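Local coordinates for putative peptide binding protein (Ruminococcus gnavus, PDB 3NOH), which is of unknown function but probably binds peptides, its fold resembling one lobe of the periplasmic binding proteins, at residues A[22-27]-A[130-135]; A[62-67]-A[91-96]; A[68-73]-A[114-119]; A[32-37]-A[58-63]. One frame throughout, in Å; residues are numbered along the deposited sequence.

Interaction 1 of 4, residues A[22-27]-A[130-135]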
# COMPACT_ATOMS: atom_id res chain seq x y z
N SER A 22 12.00 -1.88 -7.72
CA SER A 22 10.74 -2.54 -7.37
C SER A 22 10.24 -2.05 -6.06
O SER A 22 11.01 -1.78 -5.14
CB SER A 22 10.97 -4.07 -7.24
OG SER A 22 11.28 -4.64 -8.48
N TYR A 23 8.92 -1.94 -5.98
CA TYR A 23 8.23 -1.59 -4.78
C TYR A 23 7.16 -2.61 -4.58
O TYR A 23 6.80 -3.37 -5.50
CB TYR A 23 7.60 -0.19 -4.92
CG TYR A 23 8.64 0.88 -5.03
CD1 TYR A 23 9.23 1.13 -6.24
CD2 TYR A 23 9.04 1.62 -3.91
CE1 TYR A 23 10.25 2.09 -6.36
CE2 TYR A 23 10.03 2.58 -4.02
CZ TYR A 23 10.64 2.80 -5.23
OH TYR A 23 11.62 3.78 -5.35
N ILE A 24 6.68 -2.61 -3.34
CA ILE A 24 5.51 -3.38 -3.04
C ILE A 24 4.39 -2.59 -2.43
O ILE A 24 4.62 -1.65 -1.68
CB ILE A 24 5.81 -4.59 -2.18
CG1 ILE A 24 6.34 -4.22 -0.82
CG2 ILE A 24 6.74 -5.62 -2.90
CD1 ILE A 24 6.24 -5.49 0.12
N PHE A 25 3.16 -2.97 -2.84
CA PHE A 25 1.94 -2.57 -2.20
C PHE A 25 1.41 -3.78 -1.48
O PHE A 25 1.09 -4.77 -2.14
CB PHE A 25 0.92 -1.99 -3.16
CG PHE A 25 -0.40 -1.69 -2.54
CD1 PHE A 25 -0.52 -0.66 -1.65
CD2 PHE A 25 -1.54 -2.45 -2.87
CE1 PHE A 25 -1.73 -0.39 -1.05
CE2 PHE A 25 -2.76 -2.15 -2.28
CZ PHE A 25 -2.84 -1.14 -1.37
N CYS A 26 1.31 -3.69 -0.15
CA CYS A 26 1.10 -4.87 0.68
C CYS A 26 -0.11 -4.61 1.59
O CYS A 26 -0.18 -3.57 2.25
CB CYS A 26 2.37 -5.16 1.52
SG CYS A 26 2.26 -6.70 2.42
N MSE A 27 -1.04 -5.59 1.64
CA MSE A 27 -2.25 -5.52 2.45
C MSE A 27 -2.24 -6.65 3.45
O MSE A 27 -1.83 -7.77 3.14
CB MSE A 27 -3.51 -5.64 1.55
CG MSE A 27 -3.66 -4.46 0.61
SE MSE A 27 -4.96 -4.79 -0.74
CE MSE A 27 -3.82 -5.94 -1.83
N TYR A 130 0.33 -9.13 -1.38
CA TYR A 130 0.98 -7.98 -2.00
C TYR A 130 1.16 -8.10 -3.50
O TYR A 130 0.96 -9.17 -4.10
CB TYR A 130 2.34 -7.69 -1.31
CG TYR A 130 3.35 -8.72 -1.54
CD1 TYR A 130 3.43 -9.88 -0.76
CD2 TYR A 130 4.20 -8.63 -2.68
CE1 TYR A 130 4.38 -10.86 -1.04
CE2 TYR A 130 5.11 -9.60 -2.98
CZ TYR A 130 5.20 -10.72 -2.19
OH TYR A 130 6.15 -11.62 -2.46
N ILE A 131 1.50 -6.95 -4.10
CA ILE A 131 1.81 -6.83 -5.50
C ILE A 131 3.11 -6.05 -5.68
O ILE A 131 3.36 -5.08 -4.94
CB ILE A 131 0.62 -6.19 -6.28
CG1 ILE A 131 0.87 -6.12 -7.75
CG2 ILE A 131 0.29 -4.78 -5.77
CD1 ILE A 131 -0.46 -5.85 -8.54
N ILE A 132 3.95 -6.51 -6.61
CA ILE A 132 5.18 -5.81 -7.00
C ILE A 132 4.84 -4.78 -8.05
O ILE A 132 4.14 -5.09 -9.04
CB ILE A 132 6.29 -6.74 -7.54
CG1 ILE A 132 6.93 -7.54 -6.43
CG2 ILE A 132 7.39 -5.96 -8.25
CD1 ILE A 132 7.82 -8.61 -6.93
N LEU A 133 5.32 -3.57 -7.80
CA LEU A 133 5.11 -2.40 -8.64
C LEU A 133 6.47 -2.01 -9.17
O LEU A 133 7.45 -2.05 -8.43
CB LEU A 133 4.56 -1.25 -7.83
CG LEU A 133 3.25 -1.48 -7.09
CD1 LEU A 133 2.97 -0.31 -6.16
CD2 LEU A 133 2.14 -1.73 -8.16
N ASP A 134 6.52 -1.63 -10.45
CA ASP A 134 7.74 -1.16 -11.08
C ASP A 134 7.74 0.37 -11.14
O ASP A 134 6.72 0.99 -11.46
CB ASP A 134 7.87 -1.72 -12.48
CG ASP A 134 9.19 -1.37 -13.09
OD1 ASP A 134 10.22 -1.98 -12.68
OD2 ASP A 134 9.19 -0.48 -13.96
N SER A 135 8.89 0.96 -10.84
CA SER A 135 9.04 2.39 -10.78
C SER A 135 8.63 3.10 -12.07
O SER A 135 8.00 4.18 -12.05
CB SER A 135 10.51 2.68 -10.42
OG SER A 135 11.40 2.28 -11.48
O HOH W 1 9.45 -4.14 -10.50

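Interaction 2 of 4, residues A[62-67]-A[91-96]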
# COMPACT_ATOMS: atom_id res chain seq x y z
N PHE A 62 -9.02 2.85 4.77
CA PHE A 62 -7.83 2.17 5.31
C PHE A 62 -6.64 3.08 5.22
O PHE A 62 -6.63 4.07 4.48
CB PHE A 62 -7.55 0.81 4.65
CG PHE A 62 -7.19 0.88 3.19
CD1 PHE A 62 -8.19 0.93 2.21
CD2 PHE A 62 -5.87 0.93 2.78
CE1 PHE A 62 -7.83 1.03 0.86
CE2 PHE A 62 -5.52 1.00 1.41
CZ PHE A 62 -6.51 1.05 0.47
N ASP A 63 -5.63 2.78 6.02
CA ASP A 63 -4.41 3.54 6.03
C ASP A 63 -3.34 2.82 5.22
O ASP A 63 -3.22 1.58 5.21
CB ASP A 63 -3.92 3.74 7.47
CG ASP A 63 -4.88 4.56 8.34
OD1 ASP A 63 -5.67 5.33 7.79
OD2 ASP A 63 -4.83 4.40 9.59
N ILE A 64 -2.45 3.61 4.62
CA ILE A 64 -1.26 3.10 3.98
C ILE A 64 -0.03 3.66 4.69
O ILE A 64 0.15 4.87 4.76
CB ILE A 64 -1.16 3.49 2.48
CG1 ILE A 64 -2.38 2.93 1.73
CG2 ILE A 64 0.15 2.95 1.87
CD1 ILE A 64 -2.54 3.39 0.27
N TYR A 65 0.81 2.81 5.24
CA TYR A 65 2.05 3.24 5.87
C TYR A 65 3.19 3.33 4.87
O TYR A 65 3.23 2.62 3.88
CB TYR A 65 2.46 2.27 6.98
CG TYR A 65 1.52 2.12 8.13
CD1 TYR A 65 0.53 3.03 8.39
CD2 TYR A 65 1.70 1.07 9.03
CE1 TYR A 65 -0.32 2.90 9.50
CE2 TYR A 65 0.89 0.93 10.13
CZ TYR A 65 -0.09 1.86 10.38
OH TYR A 65 -0.93 1.70 11.48
N VAL A 66 4.13 4.23 5.12
CA VAL A 66 5.27 4.45 4.25
C VAL A 66 6.45 4.86 5.12
O VAL A 66 6.27 5.54 6.12
CB VAL A 66 4.97 5.55 3.19
CG1 VAL A 66 4.61 6.89 3.86
CG2 VAL A 66 6.14 5.76 2.23
N SER A 67 7.68 4.50 4.72
CA SER A 67 8.82 4.95 5.48
C SER A 67 9.09 6.46 5.24
O SER A 67 9.13 6.94 4.09
CB SER A 67 10.06 4.21 5.02
OG SER A 67 11.24 4.80 5.58
N VAL A 91 -8.85 7.00 2.25
CA VAL A 91 -7.52 6.50 2.59
C VAL A 91 -6.67 7.64 3.15
O VAL A 91 -6.83 8.81 2.75
CB VAL A 91 -6.87 5.86 1.34
CG1 VAL A 91 -5.43 5.48 1.58
CG2 VAL A 91 -7.71 4.63 0.89
N GLN A 92 -5.84 7.29 4.13
CA GLN A 92 -4.80 8.17 4.69
C GLN A 92 -3.44 7.52 4.50
O GLN A 92 -3.30 6.28 4.58
CB GLN A 92 -5.01 8.39 6.22
CG GLN A 92 -6.30 8.88 6.58
CD GLN A 92 -6.44 9.08 8.07
OE1 GLN A 92 -6.72 10.18 8.53
NE2 GLN A 92 -6.27 7.97 8.85
N ILE A 93 -2.42 8.34 4.28
CA ILE A 93 -1.02 7.92 4.29
C ILE A 93 -0.44 8.39 5.68
O ILE A 93 -0.64 9.50 6.12
CB ILE A 93 -0.19 8.61 3.20
CG1 ILE A 93 -0.86 8.48 1.80
CG2 ILE A 93 1.27 8.04 3.20
CD1 ILE A 93 -1.15 7.02 1.41
N LYS A 94 0.28 7.45 6.31
CA LYS A 94 0.94 7.68 7.60
C LYS A 94 2.36 7.19 7.51
O LYS A 94 2.62 6.01 7.21
CB LYS A 94 0.23 6.89 8.71
CG LYS A 94 -1.13 7.39 9.01
CD LYS A 94 -1.71 6.73 10.25
CE LYS A 94 -3.11 7.19 10.44
NZ LYS A 94 -3.82 6.37 11.49
N GLN A 95 3.29 8.12 7.73
CA GLN A 95 4.71 7.81 7.65
C GLN A 95 5.23 7.48 9.04
O GLN A 95 4.84 8.07 10.06
CB GLN A 95 5.53 8.93 6.98
CG GLN A 95 5.79 10.20 7.80
CD GLN A 95 4.67 11.21 7.82
OE1 GLN A 95 3.48 10.87 8.01
NE2 GLN A 95 5.02 12.49 7.69
N TYR A 96 6.19 6.56 9.04
CA TYR A 96 6.92 6.10 10.21
C TYR A 96 8.37 5.89 9.83
O TYR A 96 8.71 5.77 8.67
CB TYR A 96 6.35 4.75 10.69
CG TYR A 96 4.92 4.83 11.15
CD1 TYR A 96 4.57 5.28 12.43
CD2 TYR A 96 3.89 4.60 10.23
CE1 TYR A 96 3.25 5.43 12.80
CE2 TYR A 96 2.58 4.74 10.61
CZ TYR A 96 2.26 5.16 11.87
OH TYR A 96 0.92 5.30 12.23
O HOH W 2 -2.86 3.73 12.13

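Interaction 3 of 4, residues A[68-73]-A[114-119]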
# COMPACT_ATOMS: atom_id res chain seq x y z
N GLU A 68 9.28 7.17 6.34
CA GLU A 68 9.47 8.62 6.31
C GLU A 68 10.78 9.09 5.65
O GLU A 68 10.92 10.29 5.35
CB GLU A 68 9.39 9.17 7.74
CG GLU A 68 10.56 8.76 8.63
CD GLU A 68 10.30 8.99 10.14
OE1 GLU A 68 9.17 9.46 10.51
OE2 GLU A 68 11.22 8.66 10.95
N THR A 69 11.73 8.16 5.43
CA THR A 69 12.93 8.48 4.72
C THR A 69 12.96 8.07 3.26
O THR A 69 13.96 8.26 2.58
CB THR A 69 14.18 7.95 5.48
OG1 THR A 69 14.01 6.58 5.80
CG2 THR A 69 14.37 8.72 6.81
N ASP A 70 11.84 7.54 2.76
CA ASP A 70 11.73 7.23 1.36
C ASP A 70 10.93 8.38 0.72
O ASP A 70 9.71 8.32 0.55
CB ASP A 70 11.02 5.86 1.15
CG ASP A 70 11.10 5.40 -0.27
OD1 ASP A 70 11.34 6.27 -1.19
OD2 ASP A 70 10.91 4.18 -0.51
N TYR A 71 11.63 9.45 0.40
CA TYR A 71 10.93 10.69 0.03
C TYR A 71 10.15 10.57 -1.26
O TYR A 71 9.03 11.10 -1.38
CB TYR A 71 11.91 11.85 -0.03
CG TYR A 71 12.79 11.99 1.20
CD1 TYR A 71 12.25 11.86 2.48
CD2 TYR A 71 14.14 12.31 1.07
CE1 TYR A 71 13.04 12.00 3.61
CE2 TYR A 71 14.95 12.45 2.21
CZ TYR A 71 14.40 12.29 3.46
OH TYR A 71 15.18 12.41 4.59
N ALA A 72 10.72 9.86 -2.24
CA ALA A 72 10.05 9.64 -3.49
C ALA A 72 8.79 8.82 -3.28
O ALA A 72 7.77 9.12 -3.91
CB ALA A 72 10.95 8.93 -4.50
N LEU A 73 8.86 7.79 -2.45
CA LEU A 73 7.68 6.96 -2.16
C LEU A 73 6.58 7.71 -1.39
O LEU A 73 5.39 7.43 -1.60
CB LEU A 73 8.03 5.64 -1.48
CG LEU A 73 6.97 4.55 -1.53
CD1 LEU A 73 6.51 4.18 -2.99
CD2 LEU A 73 7.49 3.30 -0.77
N LEU A 114 3.26 0.71 1.63
CA LEU A 114 4.09 0.79 0.43
C LEU A 114 5.54 0.78 0.84
O LEU A 114 5.90 1.46 1.79
CB LEU A 114 3.82 2.11 -0.30
CG LEU A 114 2.53 2.18 -1.09
CD1 LEU A 114 2.15 3.66 -1.35
CD2 LEU A 114 2.66 1.39 -2.41
N SER A 115 6.39 0.06 0.13
CA SER A 115 7.81 0.12 0.43
C SER A 115 8.64 -0.28 -0.76
O SER A 115 8.19 -0.97 -1.68
CB SER A 115 8.19 -0.76 1.65
OG SER A 115 8.19 -2.15 1.30
N GLU A 116 9.91 0.13 -0.72
CA GLU A 116 10.93 -0.50 -1.53
C GLU A 116 10.82 -2.01 -1.28
O GLU A 116 10.58 -2.42 -0.12
CB GLU A 116 12.35 -0.03 -1.14
CG GLU A 116 12.58 1.39 -1.58
CD GLU A 116 14.02 1.89 -1.47
OE1 GLU A 116 14.94 1.13 -1.09
OE2 GLU A 116 14.21 3.06 -1.94
N SER A 117 11.00 -2.80 -2.31
CA SER A 117 10.69 -4.23 -2.23
C SER A 117 11.52 -4.94 -1.14
O SER A 117 10.99 -5.90 -0.53
CB SER A 117 10.87 -4.93 -3.56
OG SER A 117 12.20 -4.86 -4.02
N ASP A 118 12.75 -4.44 -0.89
CA ASP A 118 13.67 -5.06 0.08
C ASP A 118 13.64 -4.45 1.47
O ASP A 118 14.48 -4.78 2.31
CB ASP A 118 15.09 -5.05 -0.43
CG ASP A 118 15.64 -3.64 -0.72
OD1 ASP A 118 14.91 -2.64 -0.83
OD2 ASP A 118 16.87 -3.57 -0.94
N LEU A 119 12.66 -3.62 1.77
CA LEU A 119 12.65 -3.01 3.09
C LEU A 119 12.24 -4.04 4.18
O LEU A 119 12.89 -4.12 5.21
CB LEU A 119 11.71 -1.83 3.17
CG LEU A 119 11.59 -1.19 4.58
CD1 LEU A 119 12.99 -0.75 5.20
CD2 LEU A 119 10.59 -0.04 4.61
O HOH W 3 10.46 2.29 1.26
O HOH W 4 12.53 4.85 -3.24

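Interaction 4 of 4, residues A[32-37]-A[58-63]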
# COMPACT_ATOMS: atom_id res chain seq x y z
N ASP A 32 -10.29 -7.51 9.00
CA ASP A 32 -11.67 -7.67 8.57
C ASP A 32 -12.00 -6.84 7.36
O ASP A 32 -12.60 -7.35 6.41
CB ASP A 32 -12.63 -7.34 9.72
CG ASP A 32 -12.75 -8.49 10.73
OD1 ASP A 32 -12.21 -9.59 10.44
OD2 ASP A 32 -13.38 -8.30 11.81
N LYS A 33 -11.60 -5.58 7.37
CA LYS A 33 -11.97 -4.69 6.29
C LYS A 33 -11.28 -4.91 4.97
O LYS A 33 -11.72 -4.38 3.96
CB LYS A 33 -11.84 -3.26 6.70
CG LYS A 33 -10.51 -2.73 6.91
CD LYS A 33 -10.73 -1.30 7.33
CE LYS A 33 -9.47 -0.68 7.81
NZ LYS A 33 -9.80 0.68 8.39
N LEU A 34 -10.18 -5.64 4.99
CA LEU A 34 -9.49 -5.99 3.75
C LEU A 34 -9.53 -7.50 3.53
O LEU A 34 -8.75 -8.01 2.74
CB LEU A 34 -8.05 -5.47 3.78
CG LEU A 34 -7.84 -3.95 3.66
CD1 LEU A 34 -6.35 -3.62 3.86
CD2 LEU A 34 -8.40 -3.37 2.32
N SER A 35 -10.44 -8.22 4.19
CA SER A 35 -10.44 -9.67 4.14
C SER A 35 -11.14 -10.27 2.92
O SER A 35 -11.04 -11.46 2.71
CB SER A 35 -11.12 -10.24 5.38
OG SER A 35 -12.51 -9.98 5.37
N ASP A 36 -11.87 -9.45 2.16
CA ASP A 36 -12.51 -9.88 0.93
C ASP A 36 -11.48 -9.90 -0.24
O ASP A 36 -10.93 -8.90 -0.61
CB ASP A 36 -13.72 -8.97 0.65
CG ASP A 36 -14.53 -9.40 -0.55
OD1 ASP A 36 -14.17 -8.98 -1.67
OD2 ASP A 36 -15.51 -10.13 -0.36
N GLU A 37 -11.23 -11.07 -0.82
CA GLU A 37 -10.24 -11.17 -1.88
C GLU A 37 -10.51 -10.26 -3.10
O GLU A 37 -9.59 -9.67 -3.64
CB GLU A 37 -10.11 -12.64 -2.33
CG GLU A 37 -9.13 -12.84 -3.46
CD GLU A 37 -8.77 -14.31 -3.66
OE1 GLU A 37 -9.59 -15.18 -3.29
OE2 GLU A 37 -7.66 -14.58 -4.16
N THR A 58 -20.06 -1.18 0.77
CA THR A 58 -19.96 -0.19 1.79
C THR A 58 -18.57 0.44 1.67
O THR A 58 -17.66 -0.04 0.96
CB THR A 58 -20.21 -0.76 3.22
OG1 THR A 58 -19.01 -1.30 3.75
CG2 THR A 58 -21.33 -1.78 3.30
N GLU A 59 -18.39 1.50 2.41
CA GLU A 59 -17.24 2.37 2.23
C GLU A 59 -15.93 1.64 2.46
O GLU A 59 -15.83 0.78 3.33
CB GLU A 59 -17.36 3.59 3.18
CG GLU A 59 -16.08 4.43 3.31
N LEU A 60 -14.92 1.98 1.67
CA LEU A 60 -13.63 1.42 1.87
C LEU A 60 -12.76 2.48 2.50
O LEU A 60 -12.56 3.55 1.94
CB LEU A 60 -13.04 0.97 0.54
CG LEU A 60 -11.64 0.37 0.63
CD1 LEU A 60 -11.57 -0.90 1.50
CD2 LEU A 60 -11.21 0.05 -0.79
N SER A 61 -12.23 2.18 3.69
CA SER A 61 -11.40 3.14 4.36
C SER A 61 -10.26 2.40 5.01
O SER A 61 -10.53 1.46 5.73
CB SER A 61 -12.23 3.82 5.48
OG SER A 61 -11.47 4.85 6.06
N PHE A 62 -9.02 2.85 4.77
CA PHE A 62 -7.83 2.17 5.31
C PHE A 62 -6.64 3.08 5.22
O PHE A 62 -6.63 4.07 4.48
CB PHE A 62 -7.55 0.81 4.65
CG PHE A 62 -7.19 0.88 3.19
CD1 PHE A 62 -8.19 0.93 2.21
CD2 PHE A 62 -5.87 0.93 2.78
CE1 PHE A 62 -7.83 1.03 0.86
CE2 PHE A 62 -5.52 1.00 1.41
CZ PHE A 62 -6.51 1.05 0.47
N ASP A 63 -5.63 2.78 6.02
CA ASP A 63 -4.41 3.54 6.03
C ASP A 63 -3.34 2.82 5.22
O ASP A 63 -3.22 1.58 5.21
CB ASP A 63 -3.92 3.74 7.47
CG ASP A 63 -4.88 4.56 8.34
OD1 ASP A 63 -5.67 5.33 7.79
OD2 ASP A 63 -4.83 4.40 9.59

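Interaction 1 of 4, residues A[22-27]-A[130-135]
Tyr23, Phe25 and Tyr130 bring their rings to the neighbouring strand, the first two met at their edges and the third obliquely. The Tyr23 ring has the carbonyl oxygen of Leu133 and the CB of Ser135 at its edge, near the ring plane, with Tyr23 CE1 4.1 Å from Ser135 CB; its hydroxyl is anchored elsewhere, on the backbone N of Glu20. The Phe25 ring also takes its neighbour edge-on, its CD2 lying 4.1 Å from Ile131 CG2. Because CG of Phe25 is turned away from its own N (chi1 175°), the rest of the ring leads off from strand 130-134, and CB does much of the touching, 4.0 Å from Leu133 CD1. Tyr130, on the other face of the sheet, sends CD2 to within 3.9 Å of Ile24 CG2 at a slant, while its CB sits against Cys26 CB.

Between the two layers of side chains the backbones pair antiparallel. Tyr23 and Leu133 grip each other twice, Tyr23 N to Leu133 O at 2.9 Å and Leu133 N to Tyr23 O at 2.7 Å; Phe25 and Ile131 repeat the exchange two residues on. At the end near Ser22, a water spans from Ser22 OG to Asp134 OD1, which accepts from it.

Leu133 and Ile131 also reach helix 37-47, whereas Ile24, Cys26 and Tyr130 rest on Leu125 of helix 122-126, so helices pack against both faces. Strand 22-27 runs against both of its neighbours, 112-116 and 129-134, and the order 90-96, 61-67, 112-116, 22-27, 129-134 is consistent with an alpha/beta lobe of the type II periplasmic binding protein fold.

Interaction 2 of 4, residues A[62-67]-A[91-96]
Asp63 holds two side chains of the next strand at once. Gln92 NE2 gives a straight bond of 2.9 Å to Asp63 OD1, arriving on the syn side but 34° out of the carboxylate plane. Lys94, modelled in two conformers, in this one runs extended beyond CG and brings NZ to 2.9 Å from Asp63 OD2, a salt bridge made from above that plane. With an alanine here, Lys94 would probably lose its counter-charge and the Gln92 amide would be set loose to turn.

On the same face, Tyr96 points its edge at the face of Tyr65: the ring centroids are 4.7 Å apart, the planes stand at 67°, and Tyr96 CE2 comes 3.5 Å from Tyr65 CD1. These strands are the two ends of a beta-alpha-beta crossover, linked through helix 71-86 and paired in parallel, as in Ile64 N to Gln92 O at 2.8 Å and Tyr96 N to Val66 O. The opposite face is largely apolar and turned to that helix. Val91 CG2 lies over the Phe62 ring in a CH-pi contact, 3.9 Å from its centroid, and Ile93 sets CG2 on Val66 CG1 and CD1 on Ile64 CB.

Further out, Arg104 bonds to the Tyr65 hydroxyl and makes a cation-pi contact with Tyr96, reaching both tyrosines from outside, and a water joins Tyr65 OH to Lys94 NZ. Behind Ile93 stand Asp78 and Cys81 of the helix.

Interaction 3 of 4, residues A[68-73]-A[114-119]
The N-terminal end of helix 71-86 comes down on the end of strand 112-116 here, with Leu73 on Leu114 and Ser115, and the helix N-cap Asp70 beside Glu116. Leu73 does the packing with one methyl: its CG is anti to N (chi1 -162°), which lays CD2 across the strand, 3.9 Å from Leu114 CB and a tight 3.4 Å from Ser115 CA.

Asp70 works in two directions. Its OD1 caps the helix by accepting from Leu73 N at 3.2 Å, the donor standing well above the carboxylate plane. Its OD2 points at the strand, where Glu116 OE2 lies 3.8 Å away, a pair of like charges that water beside the carboxylates probably eases. A separate water links Asp70 OD2, to which it donates at 2.6 Å, with Glu116 N, from which it accepts at 3.0 Å. Were a leucine to replace Asp70, Leu73 N would probably be left without its cap and the bridging water without its acceptor.

At the strand end, Leu119 N to Glu116 O closes a type I turn, and Ser115 OG reaches the same oxygen from the opposite face of its plane. The whole is a capped crossover helix seated on strand 112-116 of a mixed alpha/beta sheet, parallel to 61-67.

Interaction 4 of 4, residues A[32-37]-A[58-63]
Lys33 and Leu34, in the turn leading to helix 37-47, meet Leu60, Ser61 and Phe62 where the chain enters strand 61-67 of the alpha/beta sheet. The contact thus joins the two ends of the helical connection between strands 22-27 and 61-67.

The polar link is one bond. Lys33 NZ donates to the backbone oxygen of Ser61 at 2.9 Å, tilted 33° from the carbonyl plane. CG of Lys33 stands between its own N and carbonyl carbon (chi1 69°), and from there the chain runs out straight, so that CD and CE also pass alongside that oxygen. Glu111 adds a long, weak ion pair with the same NZ. The Ser61 hydroxyl is engaged elsewhere, on the carbonyl of Asp90.

The apolar part is carried by Leu34. Its CD2 lies 4.1 Å from Leu60 CD1, the two leucines crossing at about a right angle, and 4.3 Å from Phe62 CD1. Leu43 of helix 37-47 touches all three side chains, closing a small apolar cluster under the turn. Lys33 CE adds an aliphatic contact, 4.0 Å from Phe62 CB.

Bonds within the turn set its shape. Asp36 caps helix 37-47 through Ile39 N. Asp32 O accepts twice from Ser35, from N at 3.2 Å and from OG at 2.8 Å, both arriving on the same face of its carbonyl plane.

From the N terminus, strand 22-27 opens interaction 1, which closes only at 130-135 and so encloses the other three. Interaction 4 closes first, bringing the start of strand 61-67 back to the turn at 32-37. On that same strand interaction 2 begins, sharing Phe62 and Asp63 with interaction 4, and it closes at 91-96 through the crossover helix 71-86. Interaction 3 starts inside that loop and ends beyond it, at 114-119, so the two cross; Tyr65 O to Leu114 N probably bonds them directly. Ile24 N and Ser115 O probably do the same between interactions 1 and 3, carrying the sheet from edge strand 90-96 to edge strand 129-134.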